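Local atomic coordinates of CHAD domain (Ricinus communis, PDB entry 6QV5), a protein that probably binds inorganic polyphosphate through its all-helical CHAD domain, and carries a zinc ion in the crystal. Residues A78-L84 and T155-W159; D86-L91 and R148-M153. All coordinates share one frame; numbering follows the deposited sequence.

Contact 1. Residues A78-L84 and T155-W159; sequences APCPPAL and TLGAW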
loop_
_atom_site.group_PDB
_atom_site.type_symbol
_atom_site.label_atom_id
_atom_site.label_comp_id
_atom_site.label_asym_id
_atom_site.label_seq_id
_atom_site.Cartn_x
_atom_site.Cartn_y
_atom_site.Cartn_z
ATOM N N ALA A 78 8.417 19.843 4.404
ATOM C CA ALA A 78 8.612 19.329 5.758
ATOM C C ALA A 78 9.327 17.959 5.734
ATOM O O ALA A 78 8.661 16.922 5.652
ATOM C CB ALA A 78 7.268 19.219 6.468
ATOM N N PRO A 79 10.682 17.924 5.790
ATOM C CA PRO A 79 11.371 16.622 5.774
ATOM C C PRO A 79 11.292 15.901 7.117
ATOM O O PRO A 79 11.616 16.478 8.158
ATOM C CB PRO A 79 12.804 16.972 5.361
ATOM C CG PRO A 79 12.987 18.396 5.748
ATOM C CD PRO A 79 11.638 19.048 5.890
ATOM N N CYS A 80 10.821 14.645 7.083
ATOM C CA CYS A 80 10.657 13.781 8.252
ATOM C C CYS A 80 12.028 13.351 8.802
ATOM O O CYS A 80 12.879 12.938 8.006
ATOM C CB CYS A 80 9.789 12.575 7.902
ATOM S SG CYS A 80 9.218 11.621 9.333
ATOM N N PRO A 81 12.271 13.436 10.140
ATOM C CA PRO A 81 13.580 13.018 10.684
ATOM C C PRO A 81 13.967 11.580 10.313
ATOM O O PRO A 81 13.083 10.718 10.271
ATOM C CB PRO A 81 13.409 13.186 12.198
ATOM C CG PRO A 81 12.324 14.181 12.350
ATOM C CD PRO A 81 11.381 13.920 11.216
ATOM N N PRO A 82 15.264 11.306 10.008
ATOM C CA PRO A 82 15.663 9.943 9.601
ATOM C C PRO A 82 15.343 8.831 10.598
ATOM O O PRO A 82 15.062 7.714 10.167
ATOM C CB PRO A 82 17.170 10.068 9.349
ATOM C CG PRO A 82 17.587 11.295 10.090
ATOM C CD PRO A 82 16.421 12.224 9.989
ATOM N N ALA A 83 15.368 9.137 11.914
ATOM C CA ALA A 83 15.061 8.189 12.991
ATOM C C ALA A 83 13.613 7.691 12.906
ATOM O O ALA A 83 13.373 6.498 13.103
ATOM C CB ALA A 83 15.323 8.826 14.346
ATOM N N LEU A 84 12.659 8.599 12.584
ATOM C CA LEU A 84 11.239 8.269 12.432
ATOM C C LEU A 84 11.010 7.432 11.178
ATOM O O LEU A 84 10.247 6.467 11.226
ATOM C CB LEU A 84 10.360 9.533 12.398
ATOM C CG LEU A 84 10.128 10.263 13.724
ATOM C CD1 LEU A 84 9.454 11.596 13.491
ATOM C CD2 LEU A 84 9.278 9.438 14.675
ATOM N N THR A 155 5.868 10.531 18.665
ATOM C CA THR A 155 6.895 11.411 18.091
ATOM C C THR A 155 6.453 11.957 16.721
ATOM O O THR A 155 6.722 13.124 16.433
ATOM C CB THR A 155 8.278 10.729 18.079
ATOM O OG1 THR A 155 8.519 10.136 19.355
ATOM C CG2 THR A 155 9.417 11.698 17.770
ATOM N N LEU A 156 5.751 11.135 15.902
ATOM C CA LEU A 156 5.234 11.555 14.591
ATOM C C LEU A 156 4.176 12.647 14.747
ATOM O O LEU A 156 4.228 13.647 14.032
ATOM C CB LEU A 156 4.649 10.372 13.797
ATOM C CG LEU A 156 5.560 9.685 12.779
ATOM C CD1 LEU A 156 4.911 8.422 12.258
ATOM C CD2 LEU A 156 5.887 10.606 11.601
ATOM N N GLY A 157 3.250 12.443 15.688
ATOM C CA GLY A 157 2.176 13.376 16.012
ATOM C C GLY A 157 2.695 14.699 16.538
ATOM O O GLY A 157 2.182 15.757 16.161
ATOM N N ALA A 158 3.739 14.642 17.392
ATOM C CA ALA A 158 4.402 15.808 17.980
ATOM C C ALA A 158 5.145 16.613 16.909
ATOM O O ALA A 158 5.104 17.844 16.937
ATOM C CB ALA A 158 5.368 15.369 19.070
ATOM N N TRP A 159 5.808 15.914 15.965
ATOM C CA TRP A 159 6.543 16.517 14.852
ATOM C C TRP A 159 5.562 17.168 13.871
ATOM O O TRP A 159 5.827 18.272 13.396
ATOM C CB TRP A 159 7.427 15.466 14.153
ATOM C CG TRP A 159 8.021 15.926 12.855
ATOM C CD1 TRP A 159 9.143 16.682 12.688
ATOM C CD2 TRP A 159 7.507 15.672 11.542
ATOM N NE1 TRP A 159 9.361 16.917 11.350
ATOM C CE2 TRP A 159 8.368 16.311 10.623
ATOM C CE3 TRP A 159 6.387 14.978 11.051
ATOM C CZ2 TRP A 159 8.148 16.274 9.241
ATOM C CZ3 TRP A 159 6.174 14.939 9.683
ATOM C CH2 TRP A 159 7.052 15.573 8.794
#
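Trp159 carries its indole trans to the main-chain nitrogen (chi1 169°), and this swings it across to the loop before helix 82-108. Cys80 in that loop has a trans chi1 of -168°, which brings its sulfur over one face of the indole. SG lies 4.5 Å from the centroid of the six-membered ring of Trp159, close to the ring normal. This is a sulfur-aromatic contact. Pro81 lies over the same face, further along the indole. Its CD makes a CH-pi contact 3.8 Å from the centroid of the five-membered ring of Trp159. Pro81 is also the N-cap residue of the helix, so the start of that helix rests on the tryptophan. Ala78 O comes in at the ring edge, near the plane, 3.7 Å from CZ2 of Trp159. No hydrogen bond links the two segments.

Leu84 fills the other end of the contact. Its CD2 packs 3.8 Å from CB of Thr155, and Thr155 turns its hydroxyl back to Arg151 O of its own helix. CD1 of Leu84 lies 4.2 Å from CD2 of Leu156. That same methyl of Leu156 meets Cys80 SG, also at 4.2 Å.

The indole and Leu156 also touch helix 26-42, through Leu34 and Leu38, and helix 54-73, through Leu71 and Leu67. This is consistent with a partly buried seam of the protein's four-helix bundle.

Contact 2. Residues D86-L91 and R148-M153; sequences DDISWL and RYTRLM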
loop_
_atom_site.group_PDB
_atom_site.type_symbol
_atom_site.label_atom_id
_atom_site.label_comp_id
_atom_site.label_asym_id
_atom_site.label_seq_id
_atom_site.Cartn_x
_atom_site.Cartn_y
_atom_site.Cartn_z
ATOM N N ASP A 86 13.080 5.353 9.796
ATOM C CA ASP A 86 13.603 4.009 10.057
ATOM C C ASP A 86 12.551 3.169 10.788
ATOM O O ASP A 86 12.401 1.984 10.488
ATOM C CB ASP A 86 14.902 4.071 10.887
ATOM C CG ASP A 86 16.097 4.723 10.207
ATOM O OD1 ASP A 86 16.096 4.821 8.958
ATOM O OD2 ASP A 86 17.039 5.124 10.924
ATOM N N ASP A 87 11.821 3.793 11.739
ATOM C CA ASP A 87 10.766 3.146 12.521
ATOM C C ASP A 87 9.503 2.895 11.687
ATOM O O ASP A 87 8.806 1.910 11.933
ATOM C CB ASP A 87 10.446 3.949 13.792
ATOM C CG ASP A 87 11.609 4.128 14.753
ATOM O OD1 ASP A 87 12.348 3.143 14.987
ATOM O OD2 ASP A 87 11.768 5.243 15.290
ATOM N N ILE A 88 9.215 3.779 10.702
ATOM C CA ILE A 88 8.078 3.646 9.779
ATOM C C ILE A 88 8.348 2.448 8.854
ATOM O O ILE A 88 7.443 1.647 8.605
ATOM C CB ILE A 88 7.797 4.975 9.011
ATOM C CG1 ILE A 88 7.188 6.034 9.958
ATOM C CG2 ILE A 88 6.885 4.761 7.784
ATOM C CD1 ILE A 88 7.492 7.478 9.595
ATOM N N SER A 89 9.613 2.309 8.398
ATOM C CA SER A 89 10.082 1.208 7.555
ATOM C C SER A 89 10.009 -0.121 8.310
ATOM O O SER A 89 9.654 -1.136 7.713
ATOM C CB SER A 89 11.502 1.472 7.065
ATOM O OG SER A 89 11.544 2.621 6.234
ATOM N N TRP A 90 10.308 -0.098 9.628
ATOM C CA TRP A 90 10.238 -1.258 10.520
ATOM C C TRP A 90 8.778 -1.698 10.689
ATOM O O TRP A 90 8.491 -2.889 10.575
ATOM C CB TRP A 90 10.902 -0.944 11.878
ATOM C CG TRP A 90 10.481 -1.845 13.003
ATOM C CD1 TRP A 90 10.898 -3.122 13.233
ATOM C CD2 TRP A 90 9.544 -1.533 14.043
ATOM N NE1 TRP A 90 10.280 -3.628 14.354
ATOM C CE2 TRP A 90 9.442 -2.674 14.870
ATOM C CE3 TRP A 90 8.771 -0.401 14.352
ATOM C CZ2 TRP A 90 8.608 -2.710 15.994
ATOM C CZ3 TRP A 90 7.941 -0.440 15.460
ATOM C CH2 TRP A 90 7.869 -1.582 16.270
ATOM N N LEU A 91 7.864 -0.735 10.940
ATOM C CA LEU A 91 6.425 -0.968 11.104
ATOM C C LEU A 91 5.798 -1.515 9.809
ATOM O O LEU A 91 4.950 -2.408 9.872
ATOM C CB LEU A 91 5.723 0.328 11.566
ATOM C CG LEU A 91 4.198 0.302 11.773
ATOM C CD1 LEU A 91 3.792 -0.669 12.870
ATOM C CD2 LEU A 91 3.672 1.685 12.090
ATOM N N ARG A 148 8.642 0.710 21.000
ATOM C CA ARG A 148 9.116 1.279 19.734
ATOM C C ARG A 148 7.955 1.830 18.889
ATOM O O ARG A 148 8.102 2.890 18.277
ATOM C CB ARG A 148 9.926 0.241 18.934
ATOM C CG ARG A 148 10.769 0.857 17.821
ATOM C CD ARG A 148 11.469 -0.174 16.962
ATOM N NE ARG A 148 12.142 0.464 15.829
ATOM C CZ ARG A 148 12.909 -0.172 14.949
ATOM N NH1 ARG A 148 13.118 -1.478 15.060
ATOM N NH2 ARG A 148 13.476 0.495 13.953
ATOM N N TYR A 149 6.807 1.121 18.872
ATOM C CA TYR A 149 5.625 1.538 18.118
ATOM C C TYR A 149 4.938 2.766 18.725
ATOM O O TYR A 149 4.679 3.731 18.001
ATOM C CB TYR A 149 4.626 0.377 17.942
ATOM C CG TYR A 149 3.306 0.813 17.340
ATOM C CD1 TYR A 149 3.213 1.166 15.997
ATOM C CD2 TYR A 149 2.162 0.921 18.125
ATOM C CE1 TYR A 149 2.008 1.594 15.444
ATOM C CE2 TYR A 149 0.952 1.347 17.583
ATOM C CZ TYR A 149 0.879 1.679 16.240
ATOM O OH TYR A 149 -0.306 2.107 15.698
ATOM N N THR A 150 4.605 2.707 20.032
ATOM C CA THR A 150 3.916 3.782 20.754
ATOM C C THR A 150 4.729 5.078 20.765
ATOM O O THR A 150 4.139 6.152 20.642
ATOM C CB THR A 150 3.483 3.336 22.151
ATOM O OG1 THR A 150 4.599 2.762 22.830
ATOM C CG2 THR A 150 2.322 2.346 22.111
ATOM N N ARG A 151 6.074 4.976 20.865
ATOM C CA ARG A 151 6.966 6.138 20.821
ATOM C C ARG A 151 6.936 6.776 19.436
ATOM O O ARG A 151 6.875 7.997 19.342
ATOM C CB ARG A 151 8.406 5.779 21.226
ATOM C CG ARG A 151 8.597 5.666 22.729
ATOM C CD ARG A 151 10.052 5.518 23.125
ATOM N NE ARG A 151 10.729 6.814 23.209
ATOM C CZ ARG A 151 11.952 6.994 23.697
ATOM N NH1 ARG A 151 12.485 8.208 23.737
ATOM N NH2 ARG A 151 12.652 5.962 24.153
ATOM N N LEU A 152 6.922 5.948 18.371
ATOM C CA LEU A 152 6.863 6.387 16.973
ATOM C C LEU A 152 5.596 7.199 16.682
ATOM O O LEU A 152 5.702 8.285 16.112
ATOM C CB LEU A 152 6.995 5.179 16.014
ATOM C CG LEU A 152 6.577 5.363 14.543
ATOM C CD1 LEU A 152 7.577 6.216 13.778
ATOM C CD2 LEU A 152 6.406 4.023 13.858
ATOM N N MET A 153 4.414 6.681 17.083
ATOM C CA MET A 153 3.110 7.330 16.883
ATOM C C MET A 153 3.028 8.668 17.614
ATOM O O MET A 153 2.446 9.623 17.092
ATOM C CB MET A 153 1.958 6.411 17.329
ATOM C CG MET A 153 1.796 5.163 16.486
ATOM S SD MET A 153 1.182 5.472 14.811
ATOM C CE MET A 153 2.594 4.962 13.866
#
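Arg148 lies flat over one face of Trp90, and the guanidinium and indole planes are only 10° apart. Its chain is extended from CG to NE, which carries it along the ring system. CD of Arg148 sits over the six-membered ring of Trp90, 3.6 Å from the centroid, as a CH-pi contact. CZ of Arg148 is 3.8 Å from the centroid of the five-membered ring of Trp90, a cation-pi contact. The edge of the same guanidinium grips Asp87. NE of Arg148 gives a fairly straight bond to OD1 of Asp87, 2.8 Å long with an N-H...O angle of 156°. NH2 of Arg148 adds a more bent one to the same OD1 at 3.1 Å. Both meet OD1 from its anti side, NH2 through the anti lone pair and NE tilted out of the carboxylate plane. The carboxylate stands nearly upright to the guanidinium. Ring and carboxylate together fix the rotation of the arginine head.

Beneath this polar layer, CD1 of Leu152 reaches CB of Asp87 at 3.7 Å and CG1 of Ile88 at 3.8 Å. Leu91 packs its CD2 3.7 Å from CE1 of Tyr149, and also touches CE of Met153. Tyr149 OH is hydrogen-bonded to Glu45 OE2, outside the two segments.

Apolar side chains under an Asp-Arg pair at the solvent edge are common between amphipathic helices. Here the segments cross at 128° within the four-helix bundle.

Overall arrangement
Both contacts join helix 82-108 to helix 147-163. Contact 2 is nested inside the chain loop closed by contact 1, and their centres are 10 Å apart. They touch through Leu156 CD1 and Ile88 CD1, and through Leu84 O and Leu152 CD1. Each is partly buried and lies away from the zinc site. Contact 1 has a loop and the start of helix 82-108 on one side and a helix on the other. It is built round an indole, met by a sulfur, a proline and aliphatic groups. Contact 2 pairs two helices and buries more surface. It adds a salt bridge and a cation-pi stack at its exposed rim, above an interior of mixed aliphatic and aromatic side chains.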